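Local coordinates for protein R.Pab1 family restriction endonuclease (Campylobacter coli, PDB 7CFA) that probably acts as a restriction DNA glycosylase of the R.PabI family, removing a base from its recognition sequence rather than hydrolysing the phosphodiester backbone as most restriction enzymes do, at residues E109-K114 with F218-N223; H47-Q52 with F174-L179; D81-F86 with E234-S239. The protein carries 2 engineered substitutions. One frame throughout, in Å; residues are numbered along the deposited sequence.

Contact 1: E109-K114 with F218-N223; sequences ELIEDK and FGILSN
Ile111, Leu110 and Glu112 each meet a different part of the turn Ile220-Asn223. Ile111 touches the partner with both branches. Its CG2, anti to the backbone N, meets Leu221 CD1 at 3.7 Å, while its CD1 reaches Ile220 CG1 at 3.9 Å. Leu110 goes another way and crosses Asn223 at about a right angle. Its CD1 lies 3.4 Å from Asn223 OD1, an oxygen that is bonded to Arg226. Glu112 runs out extended beside Leu221 O, and its OE1 comes within 3.3 Å of Ser222 CB. The carboxylate does not bond to Ser222: OE1 makes a salt bridge with Lys160, and OE2 accepts from Gly168 N. Ser222 OG instead caps His225 N at the start of helix 223-237.

Two backbone bonds hold the pieces together. Ile111 N gives its hydrogen to Ile220 O at 2.8 Å, and Glu112 N does the same to Leu221 O at 3.0 Å. Both bonds are nearly straight. They use the first turn of helix 111-114, just after the N-cap residue Leu110.

The contact thus joins short helix 111-114 to the link between helices 208-219 and 223-237. Ile111 and Leu221 rest on strand 152-159, and Ile220 on helix 94-106. Ile111 and Ile220 also pack on Val127 and Ile130 of the second subunit.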
loop_
_atom_site.group_PDB
_atom_site.type_symbol
_atom_site.label_atom_id
_atom_site.label_comp_id
_atom_site.label_asym_id
_atom_site.label_seq_id
_atom_site.Cartn_x
_atom_site.Cartn_y
_atom_site.Cartn_z
ATOM N N GLU A 109 -20.154 15.635 9.321
ATOM C CA GLU A 109 -19.719 14.294 8.952
ATOM C C GLU A 109 -18.408 14.378 8.180
ATOM O O GLU A 109 -18.363 14.945 7.082
ATOM C CB GLU A 109 -20.788 13.592 8.116
ATOM C CG GLU A 109 -22.138 13.472 8.799
ATOM C CD GLU A 109 -23.152 12.725 7.955
ATOM O OE1 GLU A 109 -22.810 12.327 6.820
ATOM O OE2 GLU A 109 -24.293 12.534 8.426
ATOM N N LEU A 110 -17.347 13.819 8.753
ATOM C CA LEU A 110 -16.046 13.762 8.108
ATOM C C LEU A 110 -15.740 12.337 7.664
ATOM O O LEU A 110 -16.102 11.366 8.336
ATOM C CB LEU A 110 -14.943 14.266 9.043
ATOM C CG LEU A 110 -15.053 15.734 9.442
ATOM C CD1 LEU A 110 -13.984 16.084 10.462
ATOM C CD2 LEU A 110 -14.950 16.631 8.216
ATOM N N ILE A 111 -15.055 12.229 6.524
ATOM C CA ILE A 111 -14.783 10.924 5.928
ATOM C C ILE A 111 -13.897 10.082 6.842
ATOM O O ILE A 111 -14.160 8.895 7.065
ATOM C CB ILE A 111 -14.156 11.104 4.533
ATOM C CG1 ILE A 111 -15.206 11.619 3.550
ATOM C CG2 ILE A 111 -13.520 9.807 4.043
ATOM C CD1 ILE A 111 -14.678 11.855 2.155
ATOM N N GLU A 112 -12.831 10.677 7.381
ATOM C CA GLU A 112 -11.922 9.922 8.238
ATOM C C GLU A 112 -12.551 9.533 9.570
ATOM O O GLU A 112 -11.985 8.696 10.280
ATOM C CB GLU A 112 -10.635 10.717 8.469
ATOM C CG GLU A 112 -9.787 10.853 7.212
ATOM C CD GLU A 112 -8.515 11.649 7.429
ATOM O OE1 GLU A 112 -8.261 12.075 8.576
ATOM O OE2 GLU A 112 -7.769 11.847 6.447
ATOM N N ASP A 113 -13.701 10.110 9.924
ATOM C CA ASP A 113 -14.431 9.689 11.112
ATOM C C ASP A 113 -15.507 8.655 10.812
ATOM O O ASP A 113 -15.845 7.861 11.697
ATOM C CB ASP A 113 -15.071 10.900 11.804
ATOM C CG ASP A 113 -14.042 11.864 12.365
ATOM O OD1 ASP A 113 -12.973 11.398 12.813
ATOM O OD2 ASP A 113 -14.301 13.085 12.356
ATOM N N LYS A 114 -16.040 8.636 9.590
ATOM C CA LYS A 114 -17.086 7.693 9.213
ATOM C C LYS A 114 -16.558 6.446 8.521
ATOM O O LYS A 114 -17.207 5.397 8.582
ATOM C CB LYS A 114 -18.108 8.371 8.293
ATOM C CG LYS A 114 -18.780 9.596 8.893
ATOM C CD LYS A 114 -19.488 9.262 10.197
ATOM C CE LYS A 114 -20.140 10.497 10.803
ATOM N NZ LYS A 114 -20.832 10.194 12.089
ATOM N N PHE A 218 -12.594 17.368 -0.756
ATOM C CA PHE A 218 -11.450 17.519 0.137
ATOM C C PHE A 218 -11.874 18.123 1.469
ATOM O O PHE A 218 -11.390 17.712 2.529
ATOM C CB PHE A 218 -10.369 18.388 -0.512
ATOM C CG PHE A 218 -9.384 17.620 -1.349
ATOM C CD1 PHE A 218 -8.425 16.814 -0.755
ATOM C CD2 PHE A 218 -9.399 17.725 -2.730
ATOM C CE1 PHE A 218 -7.511 16.116 -1.522
ATOM C CE2 PHE A 218 -8.488 17.030 -3.505
ATOM C CZ PHE A 218 -7.543 16.224 -2.902
ATOM N N GLY A 219 -12.799 19.087 1.434
ATOM C CA GLY A 219 -13.210 19.793 2.635
ATOM C C GLY A 219 -13.905 18.934 3.670
ATOM O O GLY A 219 -13.983 19.335 4.835
ATOM N N ILE A 220 -14.415 17.767 3.277
ATOM C CA ILE A 220 -15.074 16.862 4.212
ATOM C C ILE A 220 -14.202 15.658 4.550
ATOM O O ILE A 220 -14.672 14.722 5.204
ATOM C CB ILE A 220 -16.438 16.404 3.676
ATOM C CG1 ILE A 220 -16.252 15.410 2.526
ATOM C CG2 ILE A 220 -17.258 17.600 3.224
ATOM C CD1 ILE A 220 -17.537 14.766 2.060
ATOM N N LEU A 221 -12.941 15.659 4.118
ATOM C CA LEU A 221 -12.074 14.516 4.378
ATOM C C LEU A 221 -11.716 14.430 5.857
ATOM O O LEU A 221 -11.807 13.358 6.468
ATOM C CB LEU A 221 -10.816 14.613 3.514
ATOM C CG LEU A 221 -10.019 13.326 3.307
ATOM C CD1 LEU A 221 -10.923 12.212 2.809
ATOM C CD2 LEU A 221 -8.885 13.568 2.328
ATOM N N SER A 222 -11.314 15.550 6.448
ATOM C CA SER A 222 -10.961 15.608 7.861
ATOM C C SER A 222 -11.092 17.052 8.325
ATOM O O SER A 222 -11.369 17.957 7.532
ATOM C CB SER A 222 -9.547 15.077 8.103
ATOM O OG SER A 222 -8.582 15.942 7.530
ATOM N N ASN A 223 -10.886 17.263 9.626
ATOM C CA ASN A 223 -10.920 18.620 10.160
ATOM C C ASN A 223 -9.752 19.448 9.637
ATOM O O ASN A 223 -9.915 20.636 9.334
ATOM C CB ASN A 223 -10.919 18.590 11.687
ATOM C CG ASN A 223 -12.320 18.557 12.269
ATOM O OD1 ASN A 223 -13.245 19.160 11.724
ATOM N ND2 ASN A 223 -12.483 17.851 13.382
#

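Contact 2: H47-Q52 with F174-L179; sequences HYVEWQ and FPVHLL
This is an antiparallel pairing inside the strongly curved sheet of the half-pipe fold that marks the R.PabI family. The start of strand 47-51 meets the end of strand 166-175. Val49 and Phe174 form a hydrogen-bonded pair. Val49 N binds Phe174 O at 2.7 Å with an almost linear hydrogen (175°), whereas the return bond from Phe174 N to Val49 O is weak. Tyr48 and Pro175 form the next, non-hydrogen-bonded pair. Beyond it the chain turns into the 3-10 segment 176-178, and Val176 N still reaches His47 O at 2.9 Å, tilted from the carbonyl plane.

Val49 and Phe174 point to the same sheet face. There Val49 CB sits over the face of the Phe174 ring, 4.0 Å from its centroid, and the edge of that ring meets the edge of Trp51. Val49 CG2 fills in against Val176 CG2 and Leu179 CD1. The Tyr48 and Pro175 side chains diverge at their base, yet the Tyr48 ring lies beside the proline ring. Tyr48 OH is bonded to Arg26 on strand 21-27. The proline makes a CH-pi contact: Pro175 CG stands over the Tyr48 ring face, 4.2 Å from the centroid and 26° off the normal.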
loop_
_atom_site.group_PDB
_atom_site.type_symbol
_atom_site.label_atom_id
_atom_site.label_comp_id
_atom_site.label_asym_id
_atom_site.label_seq_id
_atom_site.Cartn_x
_atom_site.Cartn_y
_atom_site.Cartn_z
ATOM N N HIS A 47 -8.202 2.568 -20.772
ATOM C CA HIS A 47 -7.039 3.166 -20.132
ATOM C C HIS A 47 -7.422 4.490 -19.481
ATOM O O HIS A 47 -7.987 5.375 -20.130
ATOM C CB HIS A 47 -5.912 3.374 -21.141
ATOM C CG HIS A 47 -5.151 2.125 -21.461
ATOM N ND1 HIS A 47 -5.465 1.314 -22.530
ATOM C CD2 HIS A 47 -4.094 1.544 -20.845
ATOM C CE1 HIS A 47 -4.631 0.291 -22.564
ATOM N NE2 HIS A 47 -3.790 0.406 -21.552
ATOM N N TYR A 48 -7.110 4.619 -18.195
ATOM C CA TYR A 48 -7.430 5.805 -17.416
ATOM C C TYR A 48 -6.157 6.430 -16.864
ATOM O O TYR A 48 -5.141 5.756 -16.676
ATOM C CB TYR A 48 -8.375 5.471 -16.254
ATOM C CG TYR A 48 -9.843 5.473 -16.615
ATOM C CD1 TYR A 48 -10.375 4.505 -17.459
ATOM C CD2 TYR A 48 -10.702 6.436 -16.097
ATOM C CE1 TYR A 48 -11.719 4.503 -17.785
ATOM C CE2 TYR A 48 -12.046 6.442 -16.417
ATOM C CZ TYR A 48 -12.548 5.474 -17.261
ATOM O OH TYR A 48 -13.886 5.476 -17.582
ATOM N N VAL A 49 -6.224 7.730 -16.609
ATOM C CA VAL A 49 -5.176 8.441 -15.889
ATOM C C VAL A 49 -5.544 8.460 -14.414
ATOM O O VAL A 49 -6.679 8.791 -14.056
ATOM C CB VAL A 49 -5.004 9.870 -16.431
ATOM C CG1 VAL A 49 -3.975 10.633 -15.605
ATOM C CG2 VAL A 49 -4.606 9.841 -17.897
ATOM N N GLU A 50 -4.599 8.087 -13.558
ATOM C CA GLU A 50 -4.775 8.169 -12.114
ATOM C C GLU A 50 -3.891 9.290 -11.589
ATOM O O GLU A 50 -2.664 9.221 -11.705
ATOM C CB GLU A 50 -4.430 6.847 -11.433
ATOM C CG GLU A 50 -4.968 6.744 -10.016
ATOM C CD GLU A 50 -4.548 5.469 -9.317
ATOM O OE1 GLU A 50 -3.340 5.310 -9.047
ATOM O OE2 GLU A 50 -5.427 4.622 -9.049
ATOM N N TRP A 51 -4.515 10.313 -11.009
ATOM C CA TRP A 51 -3.828 11.535 -10.591
ATOM C C TRP A 51 -4.086 11.758 -9.102
ATOM O O TRP A 51 -5.188 12.158 -8.711
ATOM C CB TRP A 51 -4.303 12.725 -11.426
ATOM C CG TRP A 51 -3.623 14.037 -11.145
ATOM C CD1 TRP A 51 -2.579 14.265 -10.293
ATOM C CD2 TRP A 51 -3.951 15.306 -11.726
ATOM N NE1 TRP A 51 -2.238 15.599 -10.311
ATOM C CE2 TRP A 51 -3.066 16.259 -11.182
ATOM C CE3 TRP A 51 -4.908 15.727 -12.654
ATOM C CZ2 TRP A 51 -3.111 17.605 -11.537
ATOM C CZ3 TRP A 51 -4.950 17.065 -13.004
ATOM C CH2 TRP A 51 -4.059 17.987 -12.445
ATOM N N GLN A 52 -3.073 11.497 -8.274
ATOM C CA GLN A 52 -3.148 11.791 -6.843
ATOM C C GLN A 52 -2.935 13.293 -6.668
ATOM O O GLN A 52 -1.840 13.778 -6.373
ATOM C CB GLN A 52 -2.126 10.979 -6.057
ATOM C CG GLN A 52 -2.264 11.130 -4.547
ATOM C CD GLN A 52 -1.250 10.309 -3.776
ATOM O OE1 GLN A 52 -0.351 9.700 -4.357
ATOM N NE2 GLN A 52 -1.391 10.287 -2.456
ATOM N N PHE A 174 -9.662 9.827 -15.073
ATOM C CA PHE A 174 -10.347 10.135 -16.322
ATOM C C PHE A 174 -9.654 9.372 -17.451
ATOM O O PHE A 174 -8.469 9.040 -17.338
ATOM C CB PHE A 174 -10.344 11.645 -16.609
ATOM C CG PHE A 174 -8.987 12.275 -16.521
ATOM C CD1 PHE A 174 -8.153 12.313 -17.627
ATOM C CD2 PHE A 174 -8.546 12.832 -15.333
ATOM C CE1 PHE A 174 -6.902 12.893 -17.545
ATOM C CE2 PHE A 174 -7.297 13.413 -15.247
ATOM C CZ PHE A 174 -6.474 13.443 -16.354
ATOM N N PRO A 175 -10.372 9.089 -18.540
ATOM C CA PRO A 175 -9.780 8.305 -19.631
ATOM C C PRO A 175 -8.611 9.022 -20.291
ATOM O O PRO A 175 -8.566 10.252 -20.367
ATOM C CB PRO A 175 -10.945 8.129 -20.613
ATOM C CG PRO A 175 -12.173 8.337 -19.796
ATOM C CD PRO A 175 -11.801 9.358 -18.770
ATOM N N VAL A 176 -7.659 8.223 -20.778
ATOM C CA VAL A 176 -6.484 8.768 -21.454
ATOM C C VAL A 176 -6.868 9.420 -22.775
ATOM O O VAL A 176 -6.247 10.407 -23.192
ATOM C CB VAL A 176 -5.431 7.662 -21.657
ATOM C CG1 VAL A 176 -4.199 8.208 -22.369
ATOM C CG2 VAL A 176 -5.048 7.044 -20.323
ATOM N N HIS A 177 -7.893 8.901 -23.455
ATOM C CA HIS A 177 -8.269 9.463 -24.746
ATOM C C HIS A 177 -8.878 10.856 -24.633
ATOM O O HIS A 177 -9.108 11.495 -25.665
ATOM C CB HIS A 177 -9.231 8.523 -25.480
ATOM C CG HIS A 177 -10.527 8.292 -24.767
ATOM N ND1 HIS A 177 -11.558 9.207 -24.782
ATOM C CD2 HIS A 177 -10.964 7.245 -24.030
ATOM C CE1 HIS A 177 -12.572 8.735 -24.077
ATOM N NE2 HIS A 177 -12.238 7.546 -23.611
ATOM N N LEU A 178 -9.139 11.345 -23.418
ATOM C CA LEU A 178 -9.567 12.728 -23.247
ATOM C C LEU A 178 -8.416 13.714 -23.371
ATOM O O LEU A 178 -8.659 14.910 -23.557
ATOM C CB LEU A 178 -10.239 12.920 -21.886
ATOM C CG LEU A 178 -11.586 12.244 -21.637
ATOM C CD1 LEU A 178 -12.106 12.646 -20.269
ATOM C CD2 LEU A 178 -12.585 12.609 -22.722
ATOM N N LEU A 179 -7.177 13.243 -23.271
ATOM C CA LEU A 179 -6.023 14.128 -23.282
ATOM C C LEU A 179 -5.665 14.540 -24.703
ATOM O O LEU A 179 -5.856 13.788 -25.662
ATOM C CB LEU A 179 -4.822 13.446 -22.625
ATOM C CG LEU A 179 -4.961 13.048 -21.154
ATOM C CD1 LEU A 179 -3.788 12.184 -20.728
ATOM C CD2 LEU A 179 -5.062 14.283 -20.275
#

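Contact 3: D81-F86 with E234-S239; sequences DIIFQF and EFILNS
Phe84 and Ile236 meet through different settings of the first torsion. Phe84 holds CG anti to its backbone N (chi1 174°), which brings the ring beside Ile236 and Ser239. Ile236 places CG1 beside its own N (chi1 -65°), and its extended ethyl branch crosses Phe84 obliquely. Ile236 CG1 comes to the edge of the Phe84 ring, 4.0 Å from CD1. The tip of the same branch, Ile236 CD1, lies against the helix backbone, 4.0 Å from Phe84 N. It also touches Ile83 CG2 at 4.1 Å, with the two isoleucines crossing at about a right angle.

Ser239, the last modelled residue, completes the contact. Its OG lies in the plane of the Phe84 ring, at the edge, 3.7 Å from CE1. It also stands 4.2 Å above the centre of the Phe235 ring, meeting one ring at its edge and the other over its face. A bond of 2.6 Å from Ser239 OG to Phe235 O holds it there. Phe235 CE2 approaches Phe84 CE1 to 4.2 Å.

No hydrogen bond joins the segments. Behind them, Ile83 rests on Leu212 and Leu215 of helix 208-219, and Ile236 on Leu97 of helix 94-106. The arrangement is mainly apolar helix-to-helix packing, with Ser239 just past the helix end adding a hydroxyl. It joins the C-terminal helix to helix 79-88 within the helical part of the subunit, beside the curved sheet.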
loop_
_atom_site.group_PDB
_atom_site.type_symbol
_atom_site.label_atom_id
_atom_site.label_comp_id
_atom_site.label_asym_id
_atom_site.label_seq_id
_atom_site.Cartn_x
_atom_site.Cartn_y
_atom_site.Cartn_z
ATOM N N ASP A 81 -4.856 26.033 -7.322
ATOM C CA ASP A 81 -4.353 26.961 -8.328
ATOM C C ASP A 81 -5.249 26.988 -9.559
ATOM O O ASP A 81 -5.405 28.042 -10.186
ATOM C CB ASP A 81 -2.923 26.594 -8.721
ATOM C CG ASP A 81 -2.338 27.555 -9.735
ATOM O OD1 ASP A 81 -2.306 28.770 -9.446
ATOM O OD2 ASP A 81 -1.910 27.100 -10.815
ATOM N N ILE A 82 -5.838 25.846 -9.920
ATOM C CA ILE A 82 -6.790 25.818 -11.027
ATOM C C ILE A 82 -8.017 26.654 -10.686
ATOM O O ILE A 82 -8.479 27.470 -11.491
ATOM C CB ILE A 82 -7.172 24.367 -11.370
ATOM C CG1 ILE A 82 -5.977 23.628 -11.973
ATOM C CG2 ILE A 82 -8.358 24.336 -12.322
ATOM C CD1 ILE A 82 -6.124 22.120 -11.960
ATOM N N ILE A 83 -8.554 26.467 -9.479
ATOM C CA ILE A 83 -9.728 27.223 -9.060
ATOM C C ILE A 83 -9.405 28.706 -8.942
ATOM O O ILE A 83 -10.243 29.557 -9.263
ATOM C CB ILE A 83 -10.277 26.641 -7.745
ATOM C CG1 ILE A 83 -10.776 25.212 -7.978
ATOM C CG2 ILE A 83 -11.389 27.515 -7.178
ATOM C CD1 ILE A 83 -11.299 24.528 -6.738
ATOM N N PHE A 84 -8.189 29.043 -8.505
ATOM C CA PHE A 84 -7.805 30.445 -8.382
ATOM C C PHE A 84 -7.794 31.136 -9.741
ATOM O O PHE A 84 -8.287 32.260 -9.881
ATOM C CB PHE A 84 -6.435 30.553 -7.713
ATOM C CG PHE A 84 -5.884 31.953 -7.681
ATOM C CD1 PHE A 84 -6.266 32.838 -6.687
ATOM C CD2 PHE A 84 -4.981 32.380 -8.642
ATOM C CE1 PHE A 84 -5.760 34.125 -6.654
ATOM C CE2 PHE A 84 -4.474 33.666 -8.615
ATOM C CZ PHE A 84 -4.863 34.540 -7.619
ATOM N N GLN A 85 -7.224 30.479 -10.755
ATOM C CA GLN A 85 -7.112 31.107 -12.069
ATOM C C GLN A 85 -8.478 31.286 -12.719
ATOM O O GLN A 85 -8.733 32.307 -13.369
ATOM C CB GLN A 85 -6.190 30.286 -12.972
ATOM C CG GLN A 85 -4.742 30.242 -12.509
ATOM C CD GLN A 85 -3.830 29.552 -13.507
ATOM O OE1 GLN A 85 -3.899 29.808 -14.710
ATOM N NE2 GLN A 85 -2.970 28.670 -13.011
ATOM N N PHE A 86 -9.372 30.307 -12.561
ATOM C CA PHE A 86 -10.703 30.439 -13.143
ATOM C C PHE A 86 -11.556 31.440 -12.376
ATOM O O PHE A 86 -12.463 32.048 -12.955
ATOM C CB PHE A 86 -11.389 29.077 -13.210
ATOM C CG PHE A 86 -11.004 28.277 -14.415
ATOM C CD1 PHE A 86 -11.775 28.325 -15.566
ATOM C CD2 PHE A 86 -9.859 27.498 -14.409
ATOM C CE1 PHE A 86 -11.419 27.598 -16.685
ATOM C CE2 PHE A 86 -9.497 26.768 -15.524
ATOM C CZ PHE A 86 -10.280 26.819 -16.665
ATOM N N GLU A 234 -11.189 31.439 1.411
ATOM C CA GLU A 234 -11.119 32.814 1.895
ATOM C C GLU A 234 -10.045 33.606 1.160
ATOM O O GLU A 234 -10.237 34.789 0.856
ATOM C CB GLU A 234 -10.859 32.823 3.402
ATOM C CG GLU A 234 -11.022 34.185 4.060
ATOM C CD GLU A 234 -12.472 34.627 4.142
ATOM O OE1 GLU A 234 -13.370 33.766 4.015
ATOM O OE2 GLU A 234 -12.716 35.837 4.333
ATOM N N PHE A 235 -8.910 32.967 0.861
ATOM C CA PHE A 235 -7.844 33.650 0.137
ATOM C C PHE A 235 -8.257 33.960 -1.294
ATOM O O PHE A 235 -7.947 35.036 -1.818
ATOM C CB PHE A 235 -6.571 32.804 0.160
ATOM C CG PHE A 235 -5.492 33.299 -0.764
ATOM C CD1 PHE A 235 -4.656 34.335 -0.383
ATOM C CD2 PHE A 235 -5.308 32.721 -2.011
ATOM C CE1 PHE A 235 -3.661 34.791 -1.228
ATOM C CE2 PHE A 235 -4.315 33.173 -2.861
ATOM C CZ PHE A 235 -3.490 34.209 -2.470
ATOM N N ILE A 236 -8.957 33.028 -1.945
ATOM C CA ILE A 236 -9.383 33.251 -3.323
ATOM C C ILE A 236 -10.472 34.315 -3.382
ATOM O O ILE A 236 -10.444 35.202 -4.244
ATOM C CB ILE A 236 -9.843 31.924 -3.955
ATOM C CG1 ILE A 236 -8.666 30.950 -4.054
ATOM C CG2 ILE A 236 -10.454 32.165 -5.327
ATOM C CD1 ILE A 236 -9.036 29.587 -4.604
ATOM N N LEU A 237 -11.437 34.257 -2.460
ATOM C CA LEU A 237 -12.518 35.238 -2.454
ATOM C C LEU A 237 -11.989 36.653 -2.251
ATOM O O LEU A 237 -12.516 37.610 -2.830
ATOM C CB LEU A 237 -13.540 34.888 -1.369
ATOM C CG LEU A 237 -14.491 33.730 -1.678
ATOM C CD1 LEU A 237 -15.354 33.401 -0.469
ATOM C CD2 LEU A 237 -15.359 34.065 -2.881
ATOM N N ASN A 238 -10.942 36.806 -1.438
ATOM C CA ASN A 238 -10.356 38.111 -1.152
ATOM C C ASN A 238 -9.256 38.492 -2.137
ATOM O O ASN A 238 -8.349 39.258 -1.783
ATOM C CB ASN A 238 -9.826 38.146 0.281
ATOM C CG ASN A 238 -10.923 37.967 1.310
ATOM O OD1 ASN A 238 -12.059 38.394 1.104
ATOM N ND2 ASN A 238 -10.590 37.329 2.426
ATOM N N SER A 239 -9.313 37.984 -3.364
ATOM C CA SER A 239 -8.305 38.299 -4.370
ATOM C C SER A 239 -8.891 39.170 -5.474
ATOM O O SER A 239 -10.047 39.586 -5.402
ATOM C CB SER A 239 -7.723 37.014 -4.963
ATOM O OG SER A 239 -7.096 36.232 -3.962
#

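Overall arrangement
From the N terminus the chain first passes 47-52, then 81-86 and 109-114, before the partners follow as 174-179, 218-223 and 234-239. Contact 2 closes first, when strand 166-175 returns to strand 47-51. Contact 1 closes next, and contact 3 joins the C-terminal end to helix 79-88. Contact 1 is nested within the loop of contact 3, while contact 2 crosses both. Contact 2 belongs to the sheet. Contact 3 belongs to the helices, and contact 1 lies where helices, sheet and second subunit meet. Contacts 1 and 2 sit on opposite sides of the chain's centre, their own centres about 26 Å apart. Helix 223-237 runs from contact 1 toward contact 3.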